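Local coordinates for protein thioesterase (Streptomyces sp. WAC02707, PDB 6VAP) that probably hydrolyses acyl thioesters on carrier proteins as the type II thioesterase BorB of borrelidin biosynthesis, clearing stalled or aberrant acyl groups from the polyketide assembly line, at residues A[55-58]-A[63-66]; A[15-20]-A[35-40]; A[59-64]-A[175-180]; A[68-73]-A[77-82]. One frame throughout, in Å; residues are numbered along the deposited sequence.

Contact 1 of 4, residues A[55-58]-A[63-66]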
loop_
_atom_site.group_PDB
_atom_site.type_symbol
_atom_site.label_atom_id
_atom_site.label_comp_id
_atom_site.label_asym_id
_atom_site.label_seq_id
_atom_site.Cartn_x
_atom_site.Cartn_y
_atom_site.Cartn_z
ATOM N N ALA A 55 2.790 -1.964 -9.721
ATOM C CA ALA A 55 3.396 -1.184 -8.654
ATOM C C ALA A 55 3.145 0.292 -8.939
ATOM O O ALA A 55 3.348 0.765 -10.065
ATOM C CB ALA A 55 4.883 -1.503 -8.530
ATOM N N VAL A 56 2.694 1.014 -7.936
ATOM C CA VAL A 56 2.287 2.398 -8.130
ATOM C C VAL A 56 3.464 3.317 -7.833
ATOM O O VAL A 56 4.129 3.192 -6.804
ATOM C CB VAL A 56 1.069 2.732 -7.249
ATOM C CG1 VAL A 56 0.637 4.159 -7.420
ATOM C CG2 VAL A 56 -0.089 1.761 -7.601
ATOM N N GLN A 57 3.688 4.260 -8.717
ATOM C CA GLN A 57 4.680 5.312 -8.555
ATOM C C GLN A 57 3.959 6.609 -8.243
ATOM O O GLN A 57 3.330 7.190 -9.121
ATOM C CB GLN A 57 5.508 5.449 -9.834
ATOM C CG GLN A 57 6.622 6.475 -9.758
ATOM C CD GLN A 57 7.909 5.893 -9.187
ATOM O OE1 GLN A 57 7.908 5.341 -8.118
ATOM N NE2 GLN A 57 9.010 6.063 -9.891
ATOM N N TYR A 58 4.112 7.110 -7.032
ATOM C CA TYR A 58 3.491 8.381 -6.684
ATOM C C TYR A 58 4.279 9.549 -7.286
ATOM O O TYR A 58 5.481 9.439 -7.538
ATOM C CB TYR A 58 3.418 8.560 -5.177
ATOM C CG TYR A 58 2.912 7.376 -4.394
ATOM C CD1 TYR A 58 1.759 6.702 -4.773
ATOM C CD2 TYR A 58 3.587 6.936 -3.260
ATOM C CE1 TYR A 58 1.289 5.635 -4.035
ATOM C CE2 TYR A 58 3.119 5.918 -2.513
ATOM C CZ TYR A 58 1.968 5.244 -2.898
ATOM O OH TYR A 58 1.543 4.180 -2.111
ATOM N N ASP A 63 11.471 9.190 -11.660
ATOM C CA ASP A 63 11.144 9.793 -12.945
ATOM C C ASP A 63 10.038 10.824 -12.806
ATOM O O ASP A 63 9.863 11.633 -13.720
ATOM C CB ASP A 63 10.720 8.717 -13.946
ATOM C CG ASP A 63 9.490 7.958 -13.484
ATOM O OD1 ASP A 63 9.594 7.197 -12.504
ATOM O OD2 ASP A 63 8.431 8.132 -14.102
ATOM N N ARG A 64 9.280 10.809 -11.700
ATOM C CA ARG A 64 8.249 11.810 -11.434
ATOM C C ARG A 64 8.724 12.930 -10.497
ATOM O O ARG A 64 7.896 13.639 -9.916
ATOM C CB ARG A 64 7.012 11.128 -10.843
ATOM C CG ARG A 64 6.497 9.956 -11.648
ATOM C CD ARG A 64 5.143 9.543 -11.187
ATOM N NE ARG A 64 4.116 10.484 -11.616
ATOM C CZ ARG A 64 2.807 10.353 -11.415
ATOM N NH1 ARG A 64 2.330 9.342 -10.709
ATOM N NH2 ARG A 64 1.979 11.295 -11.863
ATOM N N ARG A 65 10.037 13.093 -10.320
ATOM C CA ARG A 65 10.529 14.065 -9.346
ATOM C C ARG A 65 10.073 15.476 -9.688
ATOM O O ARG A 65 9.840 16.290 -8.790
ATOM C CB ARG A 65 12.054 13.999 -9.259
ATOM C CG ARG A 65 12.581 14.081 -7.843
ATOM C CD ARG A 65 14.094 13.890 -7.798
ATOM N NE ARG A 65 14.467 12.633 -7.145
ATOM C CZ ARG A 65 15.032 11.596 -7.761
ATOM N NH1 ARG A 65 15.304 11.645 -9.062
ATOM N NH2 ARG A 65 15.328 10.501 -7.072
ATOM N N ALA A 66 9.940 15.790 -10.974
ATOM C CA ALA A 66 9.511 17.131 -11.357
ATOM C C ALA A 66 8.071 17.401 -10.922
ATOM O O ALA A 66 7.720 18.549 -10.615
ATOM C CB ALA A 66 9.650 17.325 -12.868
#
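Gln57 and Arg64 run past each other in opposite directions where strand 52-56 of the α/β-hydrolase sheet gives way to the loop that leads to helix 73-87. Their aliphatic parts lie flank to flank, Gln57 CG being 3.7 Å from Arg64 CD, and their amide and guanidinium planes differ by 30°. Arg64 carries its guanidinium back to the end of the strand by a bend at chi3. There NH1 donates to the backbone O of Gln57 at 2.9 Å. The acceptor lies close to the guanidinium plane and the donor in the carbonyl plane, as expected when the group meets the oxygen with its edge. Salt bridging to Glu67 through NE and a cation-pi contact with Trp13 add further restraints on the same group.

Just past the end of the strand, Gln57 has CG anti to the backbone N (chi1 -177°), which directs the amide toward the loop. Its OE1 accepts from the backbone N of Ala37, and its NE2 is shared between Gln62 OE1 and Asp63, so both ends of this buried amide have partners. The carboxylate of Asp63 has a second tie, a salt bridge from OD2 to Arg15 in strand 14-15. Toward Gln57 it uses its other oxygen: NE2 of Gln57 meets Asp63 OD1 at 2.9 Å, with that oxygen in the amide plane and the donor nearly along its C-O axis.

Contact 2 of 4, residues A[15-20]-A[35-40]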
loop_
_atom_site.group_PDB
_atom_site.type_symbol
_atom_site.label_atom_id
_atom_site.label_comp_id
_atom_site.label_asym_id
_atom_site.label_seq_id
_atom_site.Cartn_x
_atom_site.Cartn_y
_atom_site.Cartn_z
ATOM N N ARG A 15 3.436 0.799 -12.769
ATOM C CA ARG A 15 4.631 0.173 -13.318
ATOM C C ARG A 15 4.436 -1.340 -13.307
ATOM O O ARG A 15 4.217 -1.940 -12.248
ATOM C CB ARG A 15 5.871 0.569 -12.516
ATOM C CG ARG A 15 6.042 2.080 -12.322
ATOM C CD ARG A 15 6.234 2.779 -13.676
ATOM N NE ARG A 15 5.946 4.209 -13.580
ATOM C CZ ARG A 15 6.861 5.157 -13.421
ATOM N NH1 ARG A 15 8.142 4.833 -13.331
ATOM N NH2 ARG A 15 6.483 6.433 -13.354
ATOM N N GLN A 16 4.526 -1.951 -14.477
ATOM C CA GLN A 16 4.413 -3.397 -14.660
ATOM C C GLN A 16 5.815 -3.894 -14.993
ATOM O O GLN A 16 6.300 -3.723 -16.116
ATOM C CB GLN A 16 3.415 -3.694 -15.777
ATOM C CG GLN A 16 3.169 -5.173 -16.026
ATOM C CD GLN A 16 2.240 -5.423 -17.196
ATOM O OE1 GLN A 16 1.915 -4.511 -17.940
ATOM N NE2 GLN A 16 1.809 -6.660 -17.360
ATOM N N TYR A 17 6.463 -4.520 -14.014
ATOM C CA TYR A 17 7.865 -4.877 -14.167
ATOM C C TYR A 17 8.062 -6.181 -14.927
ATOM O O TYR A 17 9.103 -6.355 -15.560
ATOM C CB TYR A 17 8.508 -4.948 -12.786
ATOM C CG TYR A 17 8.617 -3.596 -12.127
ATOM C CD1 TYR A 17 9.300 -2.540 -12.750
ATOM C CD2 TYR A 17 8.083 -3.381 -10.862
ATOM C CE1 TYR A 17 9.400 -1.299 -12.139
ATOM C CE2 TYR A 17 8.152 -2.149 -10.254
ATOM C CZ TYR A 17 8.819 -1.109 -10.885
ATOM O OH TYR A 17 8.913 0.125 -10.288
ATOM N N ARG A 18 7.114 -7.108 -14.855
ATOM C CA ARG A 18 7.242 -8.397 -15.505
ATOM C C ARG A 18 5.998 -8.723 -16.326
ATOM O O ARG A 18 4.906 -8.232 -16.036
ATOM C CB ARG A 18 7.471 -9.492 -14.458
ATOM C CG ARG A 18 8.746 -9.339 -13.642
ATOM C CD ARG A 18 9.966 -9.828 -14.380
ATOM N NE ARG A 18 11.135 -9.914 -13.507
ATOM C CZ ARG A 18 12.000 -8.924 -13.307
ATOM N NH1 ARG A 18 11.838 -7.757 -13.916
ATOM N NH2 ARG A 18 13.032 -9.104 -12.498
ATOM N N PRO A 19 6.145 -9.552 -17.351
ATOM C CA PRO A 19 4.953 -9.980 -18.096
ATOM C C PRO A 19 4.115 -10.938 -17.275
ATOM O O PRO A 19 4.625 -11.696 -16.445
ATOM C CB PRO A 19 5.518 -10.680 -19.337
ATOM C CG PRO A 19 7.024 -10.456 -19.312
ATOM C CD PRO A 19 7.395 -10.123 -17.887
ATOM N N ALA A 20 2.817 -10.931 -17.545
ATOM C CA ALA A 20 1.876 -11.765 -16.813
ATOM C C ALA A 20 0.974 -12.500 -17.796
ATOM O O ALA A 20 0.651 -11.977 -18.870
ATOM C CB ALA A 20 1.039 -10.931 -15.850
ATOM N N GLY A 35 8.483 5.677 -0.322
ATOM C CA GLY A 35 8.773 4.549 -1.170
ATOM C C GLY A 35 8.425 4.816 -2.618
ATOM O O GLY A 35 7.695 5.734 -2.938
ATOM N N SER A 36 9.005 4.019 -3.498
ATOM C CA SER A 36 8.775 4.106 -4.932
ATOM C C SER A 36 8.248 2.771 -5.430
ATOM O O SER A 36 8.287 1.763 -4.708
ATOM C CB SER A 36 10.056 4.480 -5.692
ATOM O OG SER A 36 10.631 5.667 -5.163
ATOM N N ALA A 37 7.759 2.786 -6.681
ATOM C CA ALA A 37 7.262 1.558 -7.289
ATOM C C ALA A 37 8.329 0.478 -7.357
ATOM O O ALA A 37 7.998 -0.716 -7.285
ATOM C CB ALA A 37 6.722 1.836 -8.682
ATOM N N THR A 38 9.602 0.869 -7.514
ATOM C CA THR A 38 10.672 -0.117 -7.606
ATOM C C THR A 38 10.760 -0.981 -6.352
ATOM O O THR A 38 11.342 -2.071 -6.394
ATOM C CB THR A 38 12.016 0.583 -7.852
ATOM O OG1 THR A 38 12.166 1.687 -6.945
ATOM C CG2 THR A 38 12.095 1.099 -9.258
ATOM N N PHE A 39 10.238 -0.494 -5.224
ATOM C CA PHE A 39 10.233 -1.284 -3.996
ATOM C C PHE A 39 9.578 -2.648 -4.206
ATOM O O PHE A 39 9.962 -3.640 -3.573
ATOM C CB PHE A 39 9.494 -0.510 -2.905
ATOM C CG PHE A 39 9.309 -1.275 -1.638
ATOM C CD1 PHE A 39 10.353 -1.405 -0.727
ATOM C CD2 PHE A 39 8.089 -1.833 -1.323
ATOM C CE1 PHE A 39 10.169 -2.099 0.451
ATOM C CE2 PHE A 39 7.915 -2.513 -0.151
ATOM C CZ PHE A 39 8.945 -2.668 0.730
ATOM N N TYR A 40 8.597 -2.733 -5.102
ATOM C CA TYR A 40 7.862 -3.975 -5.322
ATOM C C TYR A 40 8.409 -4.847 -6.445
ATOM O O TYR A 40 7.766 -5.831 -6.825
ATOM C CB TYR A 40 6.411 -3.655 -5.583
ATOM C CG TYR A 40 5.689 -3.235 -4.327
ATOM C CD1 TYR A 40 5.431 -4.156 -3.329
ATOM C CD2 TYR A 40 5.246 -1.918 -4.151
ATOM C CE1 TYR A 40 4.724 -3.784 -2.147
ATOM C CE2 TYR A 40 4.610 -1.529 -2.985
ATOM C CZ TYR A 40 4.346 -2.452 -2.004
ATOM O OH TYR A 40 3.654 -2.110 -0.899
#
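The loop following strand 26-30 of the α/β-hydrolase core makes a 3-10 turn over residues 37-39 just ahead of helix 41-47, and Tyr17, in the chain leaving edge strand 14-15, reaches its Ala37-Thr38 peptide. Tyr17 has CG beside the backbone N (chi1 -69°), and the phenol extends toward the turn. The ring presents an edge: Ala37 C lies in its plane, and the ring atom CE2 of Tyr17 comes within 3.3 Å of Ala37 O. At the end of the ring, Tyr17 OH sits 3.2 Å from Ala37 CB and 3.5 Å from Thr38 CG2, so the two methyls bound the hydroxyl. The same hydroxyl is 3.0 Å from Thr38 N, but the angle is too poor for a hydrogen bond.

Arg15 adds the second touch. Bent at chi2, it lays its CG 3.7 Å from the Ala37 methyl, while NH2 goes on to the backbone O of Val12. Two different residues thus press on one alanine CB. Around the pair, the Tyr17 ring stacks with His41 and touches Ala44 of helix 41-47, and Thr38 OG1 is engaged by Gln62 NE2.

Because the close polar approaches lack bonding geometry, the evidence points to close, tight van der Waals packing, with the tyrosine edge fitted against a peptide, as what joins the edge strand's exit to this turn.

Contact 3 of 4, residues A[59-64]-A[175-180]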
loop_
_atom_site.group_PDB
_atom_site.type_symbol
_atom_site.label_atom_id
_atom_site.label_comp_id
_atom_site.label_asym_id
_atom_site.label_seq_id
_atom_site.Cartn_x
_atom_site.Cartn_y
_atom_site.Cartn_z
ATOM N N PRO A 59 3.617 10.671 -7.550
ATOM C CA PRO A 59 4.340 11.857 -8.025
ATOM C C PRO A 59 5.433 12.265 -7.051
ATOM O O PRO A 59 5.312 12.091 -5.831
ATOM C CB PRO A 59 3.258 12.937 -8.105
ATOM C CG PRO A 59 1.955 12.172 -8.234
ATOM C CD PRO A 59 2.167 10.896 -7.427
ATOM N N GLY A 60 6.496 12.834 -7.614
ATOM C CA GLY A 60 7.527 13.469 -6.837
ATOM C C GLY A 60 8.774 12.650 -6.600
ATOM O O GLY A 60 9.683 13.131 -5.919
ATOM N N ARG A 61 8.863 11.443 -7.137
ATOM C CA ARG A 61 10.015 10.588 -6.906
ATOM C C ARG A 61 10.518 10.007 -8.219
ATOM O O ARG A 61 9.739 9.749 -9.142
ATOM C CB ARG A 61 9.674 9.452 -5.934
ATOM C CG ARG A 61 8.673 8.447 -6.493
ATOM C CD ARG A 61 7.686 8.034 -5.412
ATOM N NE ARG A 61 6.917 9.179 -4.943
ATOM C CZ ARG A 61 6.568 9.381 -3.683
ATOM N NH1 ARG A 61 6.882 8.487 -2.764
ATOM N NH2 ARG A 61 5.863 10.465 -3.366
ATOM N N GLN A 62 11.836 9.803 -8.281
ATOM C CA GLN A 62 12.480 9.182 -9.433
ATOM C C GLN A 62 12.082 9.899 -10.715
ATOM O O GLN A 62 12.366 11.084 -10.870
ATOM C CB GLN A 62 12.142 7.694 -9.493
ATOM C CG GLN A 62 12.533 6.933 -8.208
ATOM C CD GLN A 62 12.138 5.464 -8.266
ATOM O OE1 GLN A 62 11.206 5.090 -8.962
ATOM N NE2 GLN A 62 12.858 4.626 -7.527
ATOM N N ASP A 63 11.471 9.190 -11.660
ATOM C CA ASP A 63 11.144 9.793 -12.945
ATOM C C ASP A 63 10.038 10.824 -12.806
ATOM O O ASP A 63 9.863 11.633 -13.720
ATOM C CB ASP A 63 10.720 8.717 -13.946
ATOM C CG ASP A 63 9.490 7.958 -13.484
ATOM O OD1 ASP A 63 9.594 7.197 -12.504
ATOM O OD2 ASP A 63 8.431 8.132 -14.102
ATOM N N ARG A 64 9.280 10.809 -11.700
ATOM C CA ARG A 64 8.249 11.810 -11.434
ATOM C C ARG A 64 8.724 12.930 -10.497
ATOM O O ARG A 64 7.896 13.639 -9.916
ATOM C CB ARG A 64 7.012 11.128 -10.843
ATOM C CG ARG A 64 6.497 9.956 -11.648
ATOM C CD ARG A 64 5.143 9.543 -11.187
ATOM N NE ARG A 64 4.116 10.484 -11.616
ATOM C CZ ARG A 64 2.807 10.353 -11.415
ATOM N NH1 ARG A 64 2.330 9.342 -10.709
ATOM N NH2 ARG A 64 1.979 11.295 -11.863
ATOM N N ARG A 175 8.393 14.308 2.584
ATOM C CA ARG A 175 7.576 15.134 3.464
ATOM C C ARG A 175 6.116 15.057 3.056
ATOM O O ARG A 175 5.251 14.833 3.898
ATOM C CB ARG A 175 8.081 16.579 3.449
ATOM C CG ARG A 175 7.363 17.503 4.436
ATOM C CD ARG A 175 7.792 18.946 4.251
ATOM N NE ARG A 175 9.217 19.151 4.540
ATOM C CZ ARG A 175 9.737 19.231 5.765
ATOM N NH1 ARG A 175 8.959 19.111 6.840
ATOM N NH2 ARG A 175 11.044 19.435 5.919
ATOM N N GLY A 176 5.824 15.242 1.765
ATOM C CA GLY A 176 4.456 15.100 1.281
ATOM C C GLY A 176 3.838 13.749 1.597
ATOM O O GLY A 176 2.664 13.668 1.955
ATOM N N ASP A 177 4.607 12.667 1.442
ATOM C CA ASP A 177 4.111 11.331 1.774
ATOM C C ASP A 177 3.794 11.227 3.262
ATOM O O ASP A 177 2.747 10.706 3.666
ATOM C CB ASP A 177 5.160 10.273 1.396
ATOM C CG ASP A 177 5.205 9.964 -0.087
ATOM O OD1 ASP A 177 4.349 10.457 -0.833
ATOM O OD2 ASP A 177 6.134 9.223 -0.500
ATOM N N TYR A 178 4.724 11.671 4.098
ATOM C CA TYR A 178 4.464 11.660 5.531
ATOM C C TYR A 178 3.264 12.528 5.879
ATOM O O TYR A 178 2.421 12.140 6.701
ATOM C CB TYR A 178 5.717 12.102 6.285
ATOM C CG TYR A 178 6.599 10.913 6.673
ATOM C CD1 TYR A 178 6.398 10.216 7.866
ATOM C CD2 TYR A 178 7.626 10.501 5.848
ATOM C CE1 TYR A 178 7.203 9.140 8.217
ATOM C CE2 TYR A 178 8.439 9.418 6.184
ATOM C CZ TYR A 178 8.224 8.751 7.368
ATOM O OH TYR A 178 9.033 7.687 7.701
ATOM N N ARG A 179 3.188 13.716 5.290
ATOM C CA ARG A 179 2.036 14.565 5.533
ATOM C C ARG A 179 0.762 13.784 5.242
ATOM O O ARG A 179 -0.197 13.823 6.018
ATOM C CB ARG A 179 2.129 15.830 4.668
ATOM C CG ARG A 179 0.864 16.690 4.655
ATOM C CD ARG A 179 1.082 18.002 3.913
ATOM N NE ARG A 179 1.913 18.922 4.671
ATOM C CZ ARG A 179 1.491 19.605 5.728
ATOM N NH1 ARG A 179 0.239 19.469 6.148
ATOM N NH2 ARG A 179 2.327 20.418 6.364
ATOM N N ALA A 180 0.744 13.045 4.127
ATOM C CA ALA A 180 -0.444 12.298 3.756
ATOM C C ALA A 180 -0.731 11.242 4.799
ATOM O O ALA A 180 -1.894 11.066 5.180
ATOM C CB ALA A 180 -0.260 11.671 2.374
#
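A chi1 of 67° puts CG of Arg61 between its backbone N and carbonyl carbon, and further bends at chi2 and chi3 fold the chain toward Asp177; the aspartate answers with CG beside its own backbone N (chi1 -78°). The salt bridge that results joins the loop after strand 52-56 to helix 167-182, which falls between strands 120-124 and 196-201, where thioesterases of the α/β-hydrolase fold insert their lid, so the helix is probably a lid element.

The two side chains arrive from opposite directions, and the carboxylate meets the guanidinium at its edge, with the planes 30° apart. Arg61 NH2 donates to Asp177 OD1 at 3.0 Å, reaching it on the syn side and somewhat out of the carboxylate plane. A weak bond of 3.1 Å also links Arg61 NH2 to Asp177 OD2. The remaining approach, Arg61 NH1 to Asp177 OD2, refines to 2.5 Å; the pairing is nearly straight, but so short a value is doubtful.

Both groups are buried and have second partners on the loop after strand 26-30: Asp177 OD2 accepts from Gly34 N, and Arg61 NH1 donates to Gly35 O. The salt bridge is therefore knit into a three-way junction. The arginine is also braced from its own loop, its NH2 giving a 3.0 Å bond to the O of Pro59, which lies in the guanidinium plane.

Contact 4 of 4, residues A[68-73]-A[77-82]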
loop_
_atom_site.group_PDB
_atom_site.type_symbol
_atom_site.label_atom_id
_atom_site.label_comp_id
_atom_site.label_asym_id
_atom_site.label_seq_id
_atom_site.Cartn_x
_atom_site.Cartn_y
_atom_site.Cartn_z
ATOM N N LYS A 68 4.868 17.817 -8.650
ATOM C CA LYS A 68 4.674 18.199 -7.254
ATOM C C LYS A 68 4.135 16.998 -6.486
ATOM O O LYS A 68 3.165 16.379 -6.928
ATOM C CB LYS A 68 3.702 19.380 -7.155
ATOM C CG LYS A 68 3.681 20.075 -5.804
ATOM C CD LYS A 68 2.424 19.717 -5.018
ATOM C CE LYS A 68 2.508 20.204 -3.575
ATOM N NZ LYS A 68 3.570 19.498 -2.795
ATOM N N PRO A 69 4.720 16.644 -5.348
ATOM C CA PRO A 69 4.211 15.487 -4.608
ATOM C C PRO A 69 2.868 15.784 -3.957
ATOM O O PRO A 69 2.573 16.903 -3.539
ATOM C CB PRO A 69 5.292 15.235 -3.555
ATOM C CG PRO A 69 5.955 16.544 -3.376
ATOM C CD PRO A 69 5.887 17.252 -4.697
ATOM N N LEU A 70 2.029 14.764 -3.897
ATOM C CA LEU A 70 0.722 14.894 -3.275
ATOM C C LEU A 70 0.856 14.817 -1.760
ATOM O O LEU A 70 1.778 14.208 -1.223
ATOM C CB LEU A 70 -0.215 13.799 -3.788
ATOM C CG LEU A 70 -0.508 13.917 -5.301
ATOM C CD1 LEU A 70 -1.403 12.764 -5.738
ATOM C CD2 LEU A 70 -1.144 15.278 -5.623
ATOM N N GLU A 71 -0.087 15.435 -1.068
ATOM C CA GLU A 71 -0.019 15.598 0.377
ATOM C C GLU A 71 -1.215 15.001 1.103
ATOM O O GLU A 71 -1.365 15.244 2.299
ATOM C CB GLU A 71 0.087 17.093 0.713
ATOM C CG GLU A 71 1.356 17.753 0.202
ATOM C CD GLU A 71 1.370 19.253 0.428
ATOM O OE1 GLU A 71 0.341 19.799 0.876
ATOM O OE2 GLU A 71 2.410 19.879 0.155
ATOM N N ASP A 72 -2.064 14.243 0.418
ATOM C CA ASP A 72 -3.340 13.806 0.966
ATOM C C ASP A 72 -3.632 12.436 0.379
ATOM O O ASP A 72 -3.510 12.248 -0.832
ATOM C CB ASP A 72 -4.466 14.805 0.653
ATOM C CG ASP A 72 -5.832 14.287 1.068
ATOM O OD1 ASP A 72 -6.079 14.146 2.285
ATOM O OD2 ASP A 72 -6.665 14.022 0.175
ATOM N N ILE A 73 -4.040 11.496 1.229
ATOM C CA ILE A 73 -4.369 10.155 0.760
ATOM C C ILE A 73 -5.569 10.186 -0.176
ATOM O O ILE A 73 -5.600 9.503 -1.207
ATOM C CB ILE A 73 -4.632 9.246 1.970
ATOM C CG1 ILE A 73 -3.330 8.996 2.756
ATOM C CG2 ILE A 73 -5.238 7.902 1.499
ATOM C CD1 ILE A 73 -2.493 7.915 2.154
ATOM N N ALA A 77 -5.636 8.814 -3.901
ATOM C CA ALA A 77 -6.650 7.863 -4.353
ATOM C C ALA A 77 -7.508 8.408 -5.496
ATOM O O ALA A 77 -7.768 7.707 -6.483
ATOM C CB ALA A 77 -7.551 7.484 -3.185
ATOM N N ASN A 78 -8.007 9.630 -5.351
ATOM C CA ASN A 78 -8.889 10.172 -6.363
ATOM C C ASN A 78 -8.183 10.283 -7.701
ATOM O O ASN A 78 -8.791 10.035 -8.742
ATOM C CB ASN A 78 -9.397 11.518 -5.896
ATOM C CG ASN A 78 -10.491 11.401 -4.852
ATOM O OD1 ASN A 78 -11.148 10.369 -4.734
ATOM N ND2 ASN A 78 -10.687 12.481 -4.073
ATOM N N GLN A 79 -6.914 10.692 -7.705
ATOM C CA GLN A 79 -6.153 10.744 -8.954
ATOM C C GLN A 79 -5.804 9.340 -9.454
ATOM O O GLN A 79 -5.797 9.083 -10.671
ATOM C CB GLN A 79 -4.867 11.565 -8.746
ATOM C CG GLN A 79 -5.103 13.048 -8.613
ATOM C CD GLN A 79 -3.830 13.853 -8.774
ATOM O OE1 GLN A 79 -2.973 13.528 -9.584
ATOM N NE2 GLN A 79 -3.704 14.902 -8.001
ATOM N N LEU A 80 -5.508 8.420 -8.530
ATOM C CA LEU A 80 -5.029 7.111 -8.942
ATOM C C LEU A 80 -6.165 6.212 -9.406
ATOM O O LEU A 80 -5.958 5.378 -10.291
ATOM C CB LEU A 80 -4.276 6.470 -7.783
ATOM C CG LEU A 80 -3.852 5.036 -7.917
ATOM C CD1 LEU A 80 -2.944 4.846 -9.147
ATOM C CD2 LEU A 80 -3.124 4.620 -6.628
ATOM N N PHE A 81 -7.365 6.381 -8.855
ATOM C CA PHE A 81 -8.429 5.429 -9.147
ATOM C C PHE A 81 -8.775 5.379 -10.613
ATOM O O PHE A 81 -8.848 4.257 -11.144
ATOM C CB PHE A 81 -9.657 5.742 -8.299
ATOM C CG PHE A 81 -10.720 4.681 -8.385
ATOM C CD1 PHE A 81 -10.417 3.339 -8.125
ATOM C CD2 PHE A 81 -12.019 5.016 -8.716
ATOM C CE1 PHE A 81 -11.386 2.374 -8.219
ATOM C CE2 PHE A 81 -12.995 4.040 -8.785
ATOM C CZ PHE A 81 -12.674 2.721 -8.545
ATOM N N PRO A 82 -9.047 6.502 -11.308
ATOM C CA PRO A 82 -9.362 6.420 -12.743
ATOM C C PRO A 82 -8.296 5.729 -13.551
ATOM O O PRO A 82 -8.609 5.070 -14.550
ATOM C CB PRO A 82 -9.507 7.892 -13.162
ATOM C CG PRO A 82 -9.535 8.682 -11.887
ATOM C CD PRO A 82 -8.908 7.898 -10.845
#
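Backbone bonding comes first: Ala77 N donates to Ile73 O at 2.8 Å in a nearly straight bond (N-H...O 170°), the i to i+4 bond that closes the first turn of helix 73-87. The methyl of Ala77 rests close to the same oxygen, with Ala77 CB 3.4 Å from Ile73 O. Just ahead of this turn Asp72 holds the N-cap position, and its OD2 accepts from Glu75 N, so a side chain serves one of the amides that a helix start leaves without a backbone acceptor.

The side-chain packing is mixed in character. Leu70 and Gln79 approach from opposite directions, both with CG beside the backbone N. Gln79 is extended beyond CG, and its amide is set against the forked end of the leucine: Gln79 NE2 lies 3.5 Å from Leu70 CD2 and 3.9 Å from Leu70 CD1. This is van der Waals contact of an amide with methyls, and Trp13 touches both residues. Ile73 directs its CB away from helical segment 77-82 and packs instead on Met99 of helix 99-113 and Ala180 of helix 167-182.

Polar bonds also form within 68-73: Lys68 NZ hydrogen-bonds Pro69 O at 2.9 Å and makes a salt bridge with Glu71 OE2 at 3.2 Å, though the lysine is poorly ordered.

Helix 73-87, N-capped and entered from a loop, is the helical part of a beta-alpha-beta crossover from strand 52-56 to the parallel strand 92-97, passing strand 26-30 in the sheet, as in the α/β-hydrolase fold.

From the N terminus, contact 2 closes first, joining the chain beyond edge strand 14-15 to the loop after strand 26-30 and enclosing that strand. Contact 1 follows in series, closing a short loop of four residues at the end of strand 52-56. Contact 3 begins on the stretch where contact 1 ends, shares Asp63 and Arg64 with it, and runs on to helix 167-182. Contact 4 is nested within the long loop of contact 3 and lies at the start of helix 73-87. Contacts 1 and 3 have centres about 8 Å apart, whereas contacts 2 and 4 do not touch. Together they fasten the sheet's edge, the loop 57-72 and helix 167-182.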